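Carbon monoxide oxidation system transcription regulator CooA-1 (Carboxydothermus hydrogenoformans, PDB 2FMY) senses carbon monoxide through a bound haem and, as a DNA-binding transcription activator of the CRP type, probably switches on genes for carbon monoxide oxidation. Local coordinates at residues Leu38-Thr43 and Arg83-Ala88; Glu44-Phe49 and Phe78-Arg83; Arg55-Leu60 and Leu69-Ala74. One frame throughout, in Å; residues are numbered along the deposited sequence.

How the interactions relate
Followed from the N terminus, the chain runs through strand 37-39 and the loop after it into strand 47-53, turns into the hairpin 55-61/66-73, and comes back through strand 77-79 to strand 85-88. Interaction 3 closes the innermost loop, interaction 2 encloses it, and interaction 1 is the outermost, so the three nest without crossing. Interactions 1 and 3 belong to one antiparallel sheet, in which strands 85-88 and 55-61 are neighbours; interaction 2 edges the other. F78 packs on L72 and V58, bringing the two sheets together inside the domain. R83 is common to interactions 1 and 2, both of which reach the haem.

Interaction 1. Residues Leu38-Thr43 and Arg83-Ala88; sequences LYTPNT and RAFIQA. With HEM (protoporphyrin IX containing Fe), chain E.
P41 sets its CD over one face of the F85 ring, 3.4 Å from the centroid and 8° off the ring normal, a CH-pi contact. F85 has CG anti to its own carbonyl carbon (chi1 -70°), which brings a ring face to P41 CD, and CG2 of T40 approaches the same ring obliquely. Toward the other end, I86 meets two successive residues. Its O accepts a hydrogen bond from L38 N at 2.7 Å and a weak one from Y39 N, while I86 N donates to Y39 O at 2.9 Å. L38 and Y39 both facing I86 make a classic beta bulge. The side chains follow: I86 CG2 touches L38 CB, I86 CD1 meets Y39 CD2, at the edge of that ring, at 4.0 Å, and L38 CD1 extends to A88 CB. Where direct pairing ends, a water donates to both T40 O and A84 O, bridging the separating backbones. Beyond it R83 grips one haem propionate through three hydrogen bonds: its N and NE both reach O1D of the haem, NE at 2.9 Å and nearly straight (172°), while NH2 goes to O2D of the haem. The guanidinium thus meets the carboxylate at its edge, with the chain bent at chi3. From the second subunit, D190 forms a salt bridge with R83 NH1 and K125 O takes a hydrogen bond from NH2, so this arginine joins haem and dimer partner. In the cupin-like cyclic nucleotide-binding domain of this CRP-type regulator, the contact pairs edge strand 37-39 with strand 85-88, whose other side is bonded to strand 55-61; strands 28-32 and 92-98 pack against L38 and Y39 through Y32 and I94.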
loop_
_atom_site.group_PDB
_atom_site.type_symbol
_atom_site.label_atom_id
_atom_site.label_comp_id
_atom_site.label_asym_id
_atom_site.label_seq_id
_atom_site.Cartn_x
_atom_site.Cartn_y
_atom_site.Cartn_z
ATOM N N LEU A 38 19.872 -5.169 -5.516
ATOM C CA LEU A 38 20.209 -3.749 -5.545
ATOM C C LEU A 38 20.276 -3.202 -4.126
ATOM O O LEU A 38 21.293 -2.658 -3.711
ATOM C CB LEU A 38 19.187 -2.950 -6.369
ATOM C CG LEU A 38 19.367 -2.936 -7.892
ATOM C CD1 LEU A 38 19.018 -4.279 -8.517
ATOM C CD2 LEU A 38 18.552 -1.834 -8.539
ATOM N N TYR A 39 19.182 -3.374 -3.389
ATOM C CA TYR A 39 19.036 -2.814 -2.055
ATOM C C TYR A 39 18.270 -3.767 -1.147
ATOM O O TYR A 39 17.298 -4.402 -1.567
ATOM C CB TYR A 39 18.307 -1.461 -2.111
ATOM C CG TYR A 39 18.928 -0.454 -3.056
ATOM C CD1 TYR A 39 20.189 0.091 -2.797
ATOM C CD2 TYR A 39 18.260 -0.049 -4.213
ATOM C CE1 TYR A 39 20.770 1.008 -3.671
ATOM C CE2 TYR A 39 18.829 0.874 -5.089
ATOM C CZ TYR A 39 20.087 1.399 -4.808
ATOM O OH TYR A 39 20.664 2.315 -5.664
ATOM N N THR A 40 18.737 -3.857 0.097
ATOM C CA THR A 40 18.018 -4.513 1.180
ATOM C C THR A 40 17.079 -3.479 1.822
ATOM O O THR A 40 17.173 -2.297 1.493
ATOM C CB THR A 40 19.000 -5.083 2.217
ATOM O OG1 THR A 40 19.915 -4.058 2.628
ATOM C CG2 THR A 40 19.795 -6.234 1.616
ATOM N N PRO A 41 16.139 -3.911 2.692
ATOM C CA PRO A 41 15.285 -2.942 3.383
ATOM C C PRO A 41 16.057 -1.828 4.095
ATOM O O PRO A 41 16.919 -2.120 4.944
ATOM C CB PRO A 41 14.550 -3.801 4.407
ATOM C CG PRO A 41 14.475 -5.145 3.774
ATOM C CD PRO A 41 15.769 -5.297 3.033
ATOM N N ASN A 42 15.744 -0.571 3.741
ATOM C CA ASN A 42 16.239 0.614 4.466
ATOM C C ASN A 42 17.764 0.695 4.568
ATOM O O ASN A 42 18.303 0.827 5.673
ATOM C CB ASN A 42 15.655 0.674 5.891
ATOM C CG ASN A 42 14.140 0.738 5.914
ATOM O OD1 ASN A 42 13.535 1.642 5.340
ATOM N ND2 ASN A 42 13.520 -0.209 6.620
ATOM N N THR A 43 18.445 0.627 3.423
ATOM C CA THR A 43 19.911 0.635 3.361
ATOM C C THR A 43 20.502 1.867 4.055
ATOM O O THR A 43 19.785 2.822 4.354
ATOM C CB THR A 43 20.431 0.551 1.885
ATOM O OG1 THR A 43 20.004 1.698 1.136
ATOM C CG2 THR A 43 19.931 -0.699 1.196
ATOM N N ARG A 83 10.730 -1.054 3.469
ATOM C CA ARG A 83 11.010 -2.358 4.064
ATOM C C ARG A 83 11.104 -3.522 3.058
ATOM O O ARG A 83 11.086 -4.690 3.451
ATOM C CB ARG A 83 9.973 -2.669 5.146
ATOM C CG ARG A 83 10.264 -1.971 6.481
ATOM C CD ARG A 83 9.025 -1.953 7.361
ATOM N NE ARG A 83 7.992 -1.068 6.821
ATOM C CZ ARG A 83 6.741 -0.994 7.275
ATOM N NH1 ARG A 83 6.329 -1.767 8.283
ATOM N NH2 ARG A 83 5.890 -0.145 6.712
ATOM N N ALA A 84 11.235 -3.210 1.774
ATOM C CA ALA A 84 11.290 -4.233 0.731
ATOM C C ALA A 84 12.704 -4.467 0.200
ATOM O O ALA A 84 13.572 -3.594 0.303
ATOM C CB ALA A 84 10.358 -3.854 -0.406
ATOM N N PHE A 85 12.924 -5.660 -0.349
ATOM C CA PHE A 85 14.137 -5.973 -1.087
ATOM C C PHE A 85 13.947 -5.545 -2.548
ATOM O O PHE A 85 12.810 -5.445 -3.042
ATOM C CB PHE A 85 14.468 -7.464 -1.007
ATOM C CG PHE A 85 14.932 -7.923 0.357
ATOM C CD1 PHE A 85 16.290 -8.059 0.631
ATOM C CD2 PHE A 85 14.012 -8.230 1.360
ATOM C CE1 PHE A 85 16.737 -8.494 1.879
ATOM C CE2 PHE A 85 14.445 -8.673 2.617
ATOM C CZ PHE A 85 15.811 -8.806 2.876
ATOM N N ILE A 86 15.059 -5.266 -3.220
ATOM C CA ILE A 86 15.025 -4.793 -4.606
ATOM C C ILE A 86 16.052 -5.579 -5.411
ATOM O O ILE A 86 17.246 -5.524 -5.115
ATOM C CB ILE A 86 15.270 -3.260 -4.690
ATOM C CG1 ILE A 86 14.156 -2.498 -3.953
ATOM C CG2 ILE A 86 15.348 -2.792 -6.137
ATOM C CD1 ILE A 86 14.419 -1.001 -3.799
ATOM N N GLN A 87 15.575 -6.330 -6.406
ATOM C CA GLN A 87 16.420 -7.244 -7.178
ATOM C C GLN A 87 16.292 -6.986 -8.674
ATOM O O GLN A 87 15.197 -6.704 -9.161
ATOM C CB GLN A 87 16.033 -8.690 -6.867
ATOM C CG GLN A 87 16.861 -9.761 -7.571
ATOM C CD GLN A 87 16.378 -11.169 -7.255
ATOM O OE1 GLN A 87 15.179 -11.427 -7.216
ATOM N NE2 GLN A 87 17.313 -12.083 -7.029
ATOM N N ALA A 88 17.413 -7.092 -9.391
ATOM C CA ALA A 88 17.432 -6.978 -10.849
ATOM C C ALA A 88 16.940 -8.281 -11.472
ATOM O O ALA A 88 17.503 -9.350 -11.222
ATOM C CB ALA A 88 18.837 -6.644 -11.345
HETATM C CHA HEM E . 8.555 6.415 3.528
HETATM C CHB HEM E . 10.231 10.869 2.608
HETATM C CHC HEM E . 10.695 9.680 -2.095
HETATM C CHD HEM E . 8.123 5.629 -1.300
HETATM C C1A HEM E . 9.026 7.700 3.709
HETATM C C2A HEM E . 9.260 8.365 4.986
HETATM C C3A HEM E . 9.721 9.607 4.741
HETATM C C4A HEM E . 9.803 9.759 3.295
HETATM C CMA HEM E . 10.114 10.675 5.806
HETATM C CAA HEM E . 8.983 7.742 6.376
HETATM C CBA HEM E . 7.560 8.174 6.731
HETATM C CGA HEM E . 7.189 7.884 8.166
HETATM O O1A HEM E . 7.874 8.384 9.105
HETATM O O2A HEM E . 6.189 7.155 8.375
HETATM C C1B HEM E . 10.460 10.954 1.249
HETATM C C2B HEM E . 10.872 12.144 0.539
HETATM C C3B HEM E . 11.005 11.821 -0.766
HETATM C C4B HEM E . 10.679 10.412 -0.922
HETATM C CMB HEM E . 11.099 13.516 1.219
HETATM C CAB HEM E . 11.403 12.743 -1.936
HETATM C CBB HEM E . 12.197 13.799 -1.777
HETATM C C1C HEM E . 10.079 8.465 -2.311
HETATM C C2C HEM E . 10.024 7.703 -3.548
HETATM C C3C HEM E . 9.300 6.587 -3.324
HETATM C C4C HEM E . 8.876 6.598 -1.937
HETATM C CMC HEM E . 10.692 8.117 -4.880
HETATM C CAC HEM E . 8.965 5.457 -4.328
HETATM C CBC HEM E . 8.210 5.717 -5.404
HETATM C C1D HEM E . 8.028 5.417 0.063
HETATM C C2D HEM E . 7.437 4.257 0.712
HETATM C C3D HEM E . 7.568 4.516 2.216
HETATM C C4D HEM E . 8.231 5.787 2.338
HETATM C CMD HEM E . 6.792 3.031 0.036
HETATM C CAD HEM E . 7.113 3.580 3.354
HETATM C CBD HEM E . 8.260 2.597 3.511
HETATM C CGD HEM E . 7.934 1.479 4.464
HETATM O O1D HEM E . 8.649 0.457 4.444
HETATM O O2D HEM E . 6.973 1.612 5.257
HETATM N NA HEM E . 9.372 8.583 2.707
HETATM N NB HEM E . 10.358 9.922 0.329
HETATM N NC HEM E . 9.379 7.753 -1.361
HETATM N ND HEM E . 8.472 6.280 1.061
HETATM FE FE HEM E . 9.426 8.045 0.702
HETATM O O HOH W 1 15.256 -1.360 -0.164
#

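Interaction 2. Residues Glu44-Phe49 and Phe78-Arg83; sequences ERNLVF and FCTHTR. With HEM (protoporphyrin IX containing Fe), chain E.
T80 reaches R45 and L47 where the two backbones begin to part. Its CB lies near R45 O; OG1, held between the backbone N and carbonyl carbon (chi1 69°), donates to R45 O at 2.7 Å, in the carbonyl plane and on a lone pair, and accepts from L47 N at 2.8 Å in a nearly straight bond (170°). CG2, the other branch, rests on L47 CB at 3.7 Å. A valine here would keep the shape, but L47 N would probably lose its acceptor and R45 O one of its two hydroxyl partners, T43 OG1 being the other. The backbone continues the pairing: T80 N bonds to L47 O, and F49 and F78 exchange two bonds as an antiparallel hydrogen-bonded pair. F49 sets CZ against F78 CB at 3.7 Å, and the face of its ring over the F78 carbonyl carbon. Next along the chain, H81 binds the haem iron through NE2 at 2.2 Å. Its ND1 donates to N46 OD1 at 2.7 Å, the oxygen tilted somewhat from the ring plane and the amide turned 59° against the imidazole. This second-shell bond fixes the rotation of the ring and would probably make the ligand more electron-rich. C79 SG lies 3.4 Å above the centre of the H81 ring and also touches the porphyrin, while V48 CG1 packs on the haem methyl CMC. This forms the haem-pocket wall carrying the histidine ligand, probably the proximal side as in other CooA proteins. Strand 47-53 is flanked by strands 77-79 and 92-98, and I94 and Y96 of the latter meet F49; helix 99-108 adds I99 and F102 near H81 and V48, and helix 111-135 packs V119 and L123 on F78.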
loop_
_atom_site.group_PDB
_atom_site.type_symbol
_atom_site.label_atom_id
_atom_site.label_comp_id
_atom_site.label_asym_id
_atom_site.label_seq_id
_atom_site.Cartn_x
_atom_site.Cartn_y
_atom_site.Cartn_z
ATOM N N GLU A 44 21.808 1.843 4.316
ATOM C CA GLU A 44 22.477 2.979 4.946
ATOM C C GLU A 44 22.198 4.276 4.159
ATOM O O GLU A 44 21.770 5.282 4.735
ATOM C CB GLU A 44 23.983 2.706 5.104
ATOM C CG GLU A 44 24.310 1.431 5.932
ATOM C CD GLU A 44 25.810 1.230 6.222
ATOM O OE1 GLU A 44 26.667 1.805 5.505
ATOM O OE2 GLU A 44 26.133 0.483 7.178
ATOM N N ARG A 45 22.404 4.238 2.843
ATOM C CA ARG A 45 22.148 5.403 1.998
ATOM C C ARG A 45 20.681 5.534 1.609
ATOM O O ARG A 45 20.035 4.564 1.188
ATOM C CB ARG A 45 23.039 5.400 0.754
ATOM C CG ARG A 45 24.483 5.780 1.046
ATOM C CD ARG A 45 25.126 6.473 -0.133
ATOM N NE ARG A 45 24.581 7.813 -0.364
ATOM C CZ ARG A 45 24.879 8.565 -1.418
ATOM N NH1 ARG A 45 25.718 8.117 -2.349
ATOM N NH2 ARG A 45 24.329 9.763 -1.548
ATOM N N ASN A 46 20.159 6.745 1.771
ATOM C CA ASN A 46 18.795 7.043 1.397
ATOM C C ASN A 46 18.755 7.667 -0.007
ATOM O O ASN A 46 19.016 8.871 -0.187
ATOM C CB ASN A 46 18.124 7.935 2.439
ATOM C CG ASN A 46 16.615 7.977 2.281
ATOM O OD1 ASN A 46 16.083 7.690 1.206
ATOM N ND2 ASN A 46 15.916 8.336 3.352
ATOM N N LEU A 47 18.421 6.829 -0.988
ATOM C CA LEU A 47 18.520 7.193 -2.390
ATOM C C LEU A 47 17.185 7.107 -3.103
ATOM O O LEU A 47 16.302 6.337 -2.715
ATOM C CB LEU A 47 19.546 6.298 -3.117
ATOM C CG LEU A 47 20.958 6.177 -2.531
ATOM C CD1 LEU A 47 21.738 5.049 -3.197
ATOM C CD2 LEU A 47 21.725 7.502 -2.613
ATOM N N VAL A 48 17.051 7.924 -4.144
ATOM C CA VAL A 48 15.973 7.768 -5.098
ATOM C C VAL A 48 16.605 7.362 -6.416
ATOM O O VAL A 48 17.654 7.885 -6.800
ATOM C CB VAL A 48 15.100 9.046 -5.215
ATOM C CG1 VAL A 48 14.072 8.919 -6.360
ATOM C CG2 VAL A 48 14.388 9.308 -3.884
ATOM N N PHE A 49 15.993 6.391 -7.086
ATOM C CA PHE A 49 16.534 5.893 -8.342
ATOM C C PHE A 49 15.486 5.752 -9.433
ATOM O O PHE A 49 14.287 5.676 -9.169
ATOM C CB PHE A 49 17.321 4.585 -8.138
ATOM C CG PHE A 49 16.462 3.366 -7.816
ATOM C CD1 PHE A 49 15.954 2.564 -8.836
ATOM C CD2 PHE A 49 16.229 2.986 -6.497
ATOM C CE1 PHE A 49 15.194 1.428 -8.550
ATOM C CE2 PHE A 49 15.481 1.842 -6.191
ATOM C CZ PHE A 49 14.957 1.065 -7.217
ATOM N N PHE A 78 11.843 4.511 -7.885
ATOM C CA PHE A 78 11.663 3.938 -6.556
ATOM C C PHE A 78 12.740 4.484 -5.621
ATOM O O PHE A 78 13.467 5.397 -5.992
ATOM C CB PHE A 78 11.602 2.394 -6.585
ATOM C CG PHE A 78 10.793 1.807 -5.449
ATOM C CD1 PHE A 78 9.449 2.158 -5.275
ATOM C CD2 PHE A 78 11.378 0.933 -4.537
ATOM C CE1 PHE A 78 8.722 1.653 -4.208
ATOM C CE2 PHE A 78 10.653 0.421 -3.478
ATOM C CZ PHE A 78 9.325 0.776 -3.312
ATOM N N CYS A 79 12.819 3.952 -4.409
ATOM C CA CYS A 79 13.747 4.466 -3.398
ATOM C C CYS A 79 14.327 3.348 -2.544
ATOM O O CYS A 79 13.957 2.176 -2.689
ATOM C CB CYS A 79 13.040 5.471 -2.497
ATOM S SG CYS A 79 11.830 4.694 -1.410
ATOM N N THR A 80 15.231 3.722 -1.646
ATOM C CA THR A 80 15.908 2.762 -0.804
ATOM C C THR A 80 15.435 2.824 0.650
ATOM O O THR A 80 16.059 2.230 1.511
ATOM C CB THR A 80 17.445 2.964 -0.843
ATOM O OG1 THR A 80 17.784 4.191 -0.192
ATOM C CG2 THR A 80 17.962 3.010 -2.277
ATOM N N HIS A 81 14.348 3.542 0.934
ATOM C CA HIS A 81 13.927 3.715 2.340
ATOM C C HIS A 81 12.623 2.991 2.686
ATOM O O HIS A 81 11.844 3.440 3.533
ATOM C CB HIS A 81 13.929 5.195 2.781
ATOM C CG HIS A 81 13.026 6.077 1.974
ATOM N ND1 HIS A 81 13.494 6.915 0.984
ATOM C CD2 HIS A 81 11.681 6.243 2.002
ATOM C CE1 HIS A 81 12.478 7.563 0.443
ATOM N NE2 HIS A 81 11.368 7.174 1.040
ATOM N N THR A 82 12.408 1.851 2.035
ATOM C CA THR A 82 11.243 1.008 2.299
ATOM C C THR A 82 11.685 -0.317 2.913
ATOM O O THR A 82 12.865 -0.669 2.865
ATOM C CB THR A 82 10.414 0.713 1.016
ATOM O OG1 THR A 82 11.044 -0.336 0.271
ATOM C CG2 THR A 82 10.270 1.970 0.127
ATOM N N ARG A 83 10.730 -1.054 3.469
ATOM C CA ARG A 83 11.010 -2.358 4.064
ATOM C C ARG A 83 11.104 -3.522 3.058
ATOM O O ARG A 83 11.086 -4.690 3.451
ATOM C CB ARG A 83 9.973 -2.669 5.146
ATOM C CG ARG A 83 10.264 -1.971 6.481
ATOM C CD ARG A 83 9.025 -1.953 7.361
ATOM N NE ARG A 83 7.992 -1.068 6.821
ATOM C CZ ARG A 83 6.741 -0.994 7.275
ATOM N NH1 ARG A 83 6.329 -1.767 8.283
ATOM N NH2 ARG A 83 5.890 -0.145 6.712
HETATM C CHA HEM E . 8.555 6.415 3.528
HETATM C CHB HEM E . 10.231 10.869 2.608
HETATM C CHC HEM E . 10.695 9.680 -2.095
HETATM C CHD HEM E . 8.123 5.629 -1.300
HETATM C C1A HEM E . 9.026 7.700 3.709
HETATM C C2A HEM E . 9.260 8.365 4.986
HETATM C C3A HEM E . 9.721 9.607 4.741
HETATM C C4A HEM E . 9.803 9.759 3.295
HETATM C CMA HEM E . 10.114 10.675 5.806
HETATM C CAA HEM E . 8.983 7.742 6.376
HETATM C CBA HEM E . 7.560 8.174 6.731
HETATM C CGA HEM E . 7.189 7.884 8.166
HETATM O O1A HEM E . 7.874 8.384 9.105
HETATM O O2A HEM E . 6.189 7.155 8.375
HETATM C C1B HEM E . 10.460 10.954 1.249
HETATM C C2B HEM E . 10.872 12.144 0.539
HETATM C C3B HEM E . 11.005 11.821 -0.766
HETATM C C4B HEM E . 10.679 10.412 -0.922
HETATM C CMB HEM E . 11.099 13.516 1.219
HETATM C CAB HEM E . 11.403 12.743 -1.936
HETATM C CBB HEM E . 12.197 13.799 -1.777
HETATM C C1C HEM E . 10.079 8.465 -2.311
HETATM C C2C HEM E . 10.024 7.703 -3.548
HETATM C C3C HEM E . 9.300 6.587 -3.324
HETATM C C4C HEM E . 8.876 6.598 -1.937
HETATM C CMC HEM E . 10.692 8.117 -4.880
HETATM C CAC HEM E . 8.965 5.457 -4.328
HETATM C CBC HEM E . 8.210 5.717 -5.404
HETATM C C1D HEM E . 8.028 5.417 0.063
HETATM C C2D HEM E . 7.437 4.257 0.712
HETATM C C3D HEM E . 7.568 4.516 2.216
HETATM C C4D HEM E . 8.231 5.787 2.338
HETATM C CMD HEM E . 6.792 3.031 0.036
HETATM C CAD HEM E . 7.113 3.580 3.354
HETATM C CBD HEM E . 8.260 2.597 3.511
HETATM C CGD HEM E . 7.934 1.479 4.464
HETATM O O1D HEM E . 8.649 0.457 4.444
HETATM O O2D HEM E . 6.973 1.612 5.257
HETATM N NA HEM E . 9.372 8.583 2.707
HETATM N NB HEM E . 10.358 9.922 0.329
HETATM N NC HEM E . 9.379 7.753 -1.361
HETATM N ND HEM E . 8.472 6.280 1.061
HETATM FE FE HEM E . 9.426 8.045 0.702
#

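Interaction 3. Residues Arg55-Leu60 and Leu69-Ala74; sequences RVRVYL and LAILEA
V58 and L72 slant across each other on the inner face of the hairpin, CG2 of V58 meeting CD1 of L72 at 3.5 Å. That same CD1 also reaches V56 CG1, so the leucine tip lies between two valines of the opposite strand; its CG is anti to the carbonyl carbon (chi1 -53°), which leans the branch over toward V58. Farther along, L69 and L60 interleave their branches at an oblique angle, L69 CD1 resting 4.0 Å from L60 CG. The other face carries charge above an aliphatic base. R55 and E73 run side by side, with CG atoms 3.8 Å apart, but E73 OE2 lies over one face of the guanidinium, 3.8 Å from R55 NH1: a long salt bridge of charges alone, with the two planes 58° apart. I71 sits between the arginines: its CG2 meets the R55 guanidinium obliquely, 3.5 Å from R55 NH2, and its CD1 lies against R57 CG. The R57 guanidinium turns instead over the Y59 ring, NH2 above its centre, and its charge is met by E66. Beneath the side chains, V56 and L72 bond in both directions, and V58 N donates to A70 O. V58 O accepts from both L69 N, at 2.7 Å, and A70 N, at 3.2 Å; L69 and A70 thus face V58 in a classic beta bulge. The two strand axes point 162° apart, close to antiparallel, within the hairpin 55-61/66-73 of the cupin-like cyclic nucleotide-binding domain. Strand 55-61 continues the sheet to strand 85-88, where I86 packs on V56, while helix 111-135 lies against the inner face through V119 and L123, and I131 and L128 of the second subunit touch L60 and L69.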
loop_
_atom_site.group_PDB
_atom_site.type_symbol
_atom_site.label_atom_id
_atom_site.label_comp_id
_atom_site.label_asym_id
_atom_site.label_seq_id
_atom_site.Cartn_x
_atom_site.Cartn_y
_atom_site.Cartn_z
ATOM N N ARG A 55 14.718 -4.445 -15.696
ATOM C CA ARG A 55 13.506 -4.624 -14.912
ATOM C C ARG A 55 13.920 -5.010 -13.504
ATOM O O ARG A 55 14.846 -5.816 -13.307
ATOM C CB ARG A 55 12.585 -5.699 -15.517
ATOM C CG ARG A 55 11.787 -5.236 -16.755
ATOM C CD ARG A 55 11.007 -6.374 -17.459
ATOM N NE ARG A 55 10.100 -7.081 -16.545
ATOM C CZ ARG A 55 8.935 -7.631 -16.899
ATOM N NH1 ARG A 55 8.501 -7.547 -18.156
ATOM N NH2 ARG A 55 8.189 -8.257 -15.993
ATOM N N VAL A 56 13.222 -4.440 -12.531
ATOM C CA VAL A 56 13.601 -4.570 -11.137
ATOM C C VAL A 56 12.389 -5.030 -10.335
ATOM O O VAL A 56 11.300 -4.458 -10.443
ATOM C CB VAL A 56 14.164 -3.215 -10.597
ATOM C CG1 VAL A 56 14.199 -3.188 -9.088
ATOM C CG2 VAL A 56 15.558 -2.944 -11.164
ATOM N N ARG A 57 12.581 -6.076 -9.544
ATOM C CA ARG A 57 11.527 -6.605 -8.699
ATOM C C ARG A 57 11.610 -6.006 -7.297
ATOM O O ARG A 57 12.675 -6.038 -6.658
ATOM C CB ARG A 57 11.614 -8.132 -8.627
ATOM C CG ARG A 57 10.457 -8.761 -7.860
ATOM C CD ARG A 57 10.382 -10.255 -8.062
ATOM N NE ARG A 57 11.476 -10.966 -7.402
ATOM C CZ ARG A 57 11.354 -11.673 -6.281
ATOM N NH1 ARG A 57 10.179 -11.774 -5.664
ATOM N NH2 ARG A 57 12.420 -12.283 -5.774
ATOM N N VAL A 58 10.493 -5.443 -6.848
ATOM C CA VAL A 58 10.329 -4.990 -5.473
ATOM C C VAL A 58 9.507 -6.050 -4.740
ATOM O O VAL A 58 8.409 -6.413 -5.183
ATOM C CB VAL A 58 9.629 -3.606 -5.399
ATOM C CG1 VAL A 58 9.520 -3.119 -3.954
ATOM C CG2 VAL A 58 10.385 -2.563 -6.271
ATOM N N TYR A 59 10.052 -6.567 -3.640
ATOM C CA TYR A 59 9.425 -7.683 -2.924
ATOM C C TYR A 59 9.679 -7.723 -1.416
ATOM O O TYR A 59 10.636 -7.143 -0.914
ATOM C CB TYR A 59 9.840 -9.020 -3.568
ATOM C CG TYR A 59 11.310 -9.351 -3.438
ATOM C CD1 TYR A 59 12.265 -8.710 -4.231
ATOM C CD2 TYR A 59 11.741 -10.316 -2.533
ATOM C CE1 TYR A 59 13.623 -9.020 -4.108
ATOM C CE2 TYR A 59 13.086 -10.632 -2.401
ATOM C CZ TYR A 59 14.018 -9.987 -3.197
ATOM O OH TYR A 59 15.344 -10.305 -3.069
ATOM N N LEU A 60 8.796 -8.418 -0.705
ATOM C CA LEU A 60 8.967 -8.696 0.720
ATOM C C LEU A 60 9.515 -10.099 0.828
ATOM O O LEU A 60 9.070 -10.982 0.098
ATOM C CB LEU A 60 7.629 -8.636 1.452
ATOM C CG LEU A 60 6.825 -7.334 1.501
ATOM C CD1 LEU A 60 5.450 -7.615 2.114
ATOM C CD2 LEU A 60 7.555 -6.254 2.283
ATOM N N LEU A 69 5.883 -7.218 -4.833
ATOM C CA LEU A 69 5.043 -6.017 -4.731
ATOM C C LEU A 69 4.897 -5.247 -6.045
ATOM O O LEU A 69 3.851 -4.651 -6.288
ATOM C CB LEU A 69 5.536 -5.079 -3.621
ATOM C CG LEU A 69 5.686 -5.604 -2.188
ATOM C CD1 LEU A 69 6.401 -4.558 -1.333
ATOM C CD2 LEU A 69 4.340 -5.985 -1.568
ATOM N N ALA A 70 5.938 -5.257 -6.878
ATOM C CA ALA A 70 5.931 -4.572 -8.176
ATOM C C ALA A 70 7.112 -4.993 -9.028
ATOM O O ALA A 70 8.170 -5.379 -8.513
ATOM C CB ALA A 70 5.969 -3.053 -7.992
ATOM N N ILE A 71 6.919 -4.917 -10.340
ATOM C CA ILE A 71 8.020 -4.982 -11.299
ATOM C C ILE A 71 8.202 -3.562 -11.834
ATOM O O ILE A 71 7.270 -2.962 -12.360
ATOM C CB ILE A 71 7.741 -5.979 -12.444
ATOM C CG1 ILE A 71 7.305 -7.354 -11.905
ATOM C CG2 ILE A 71 8.942 -6.085 -13.402
ATOM C CD1 ILE A 71 8.257 -8.002 -10.909
ATOM N N LEU A 72 9.392 -3.010 -11.636
ATOM C CA LEU A 72 9.712 -1.675 -12.132
ATOM C C LEU A 72 10.382 -1.815 -13.472
ATOM O O LEU A 72 11.251 -2.663 -13.651
ATOM C CB LEU A 72 10.632 -0.918 -11.164
ATOM C CG LEU A 72 10.188 -0.823 -9.695
ATOM C CD1 LEU A 72 11.331 -0.326 -8.839
ATOM C CD2 LEU A 72 8.964 0.061 -9.514
ATOM N N GLU A 73 9.965 -0.979 -14.407
ATOM C CA GLU A 73 10.456 -1.025 -15.769
ATOM C C GLU A 73 11.112 0.309 -16.098
ATOM O O GLU A 73 11.046 1.250 -15.301
ATOM C CB GLU A 73 9.291 -1.324 -16.713
ATOM C CG GLU A 73 8.873 -2.790 -16.652
ATOM C CD GLU A 73 7.459 -3.040 -17.122
ATOM O OE1 GLU A 73 6.799 -2.085 -17.580
ATOM O OE2 GLU A 73 7.000 -4.203 -17.031
ATOM N N ALA A 74 11.756 0.382 -17.258
ATOM C CA ALA A 74 12.419 1.599 -17.702
ATOM C C ALA A 74 11.507 2.803 -17.507
ATOM O O ALA A 74 10.355 2.796 -17.945
ATOM C CB ALA A 74 12.849 1.473 -19.151
#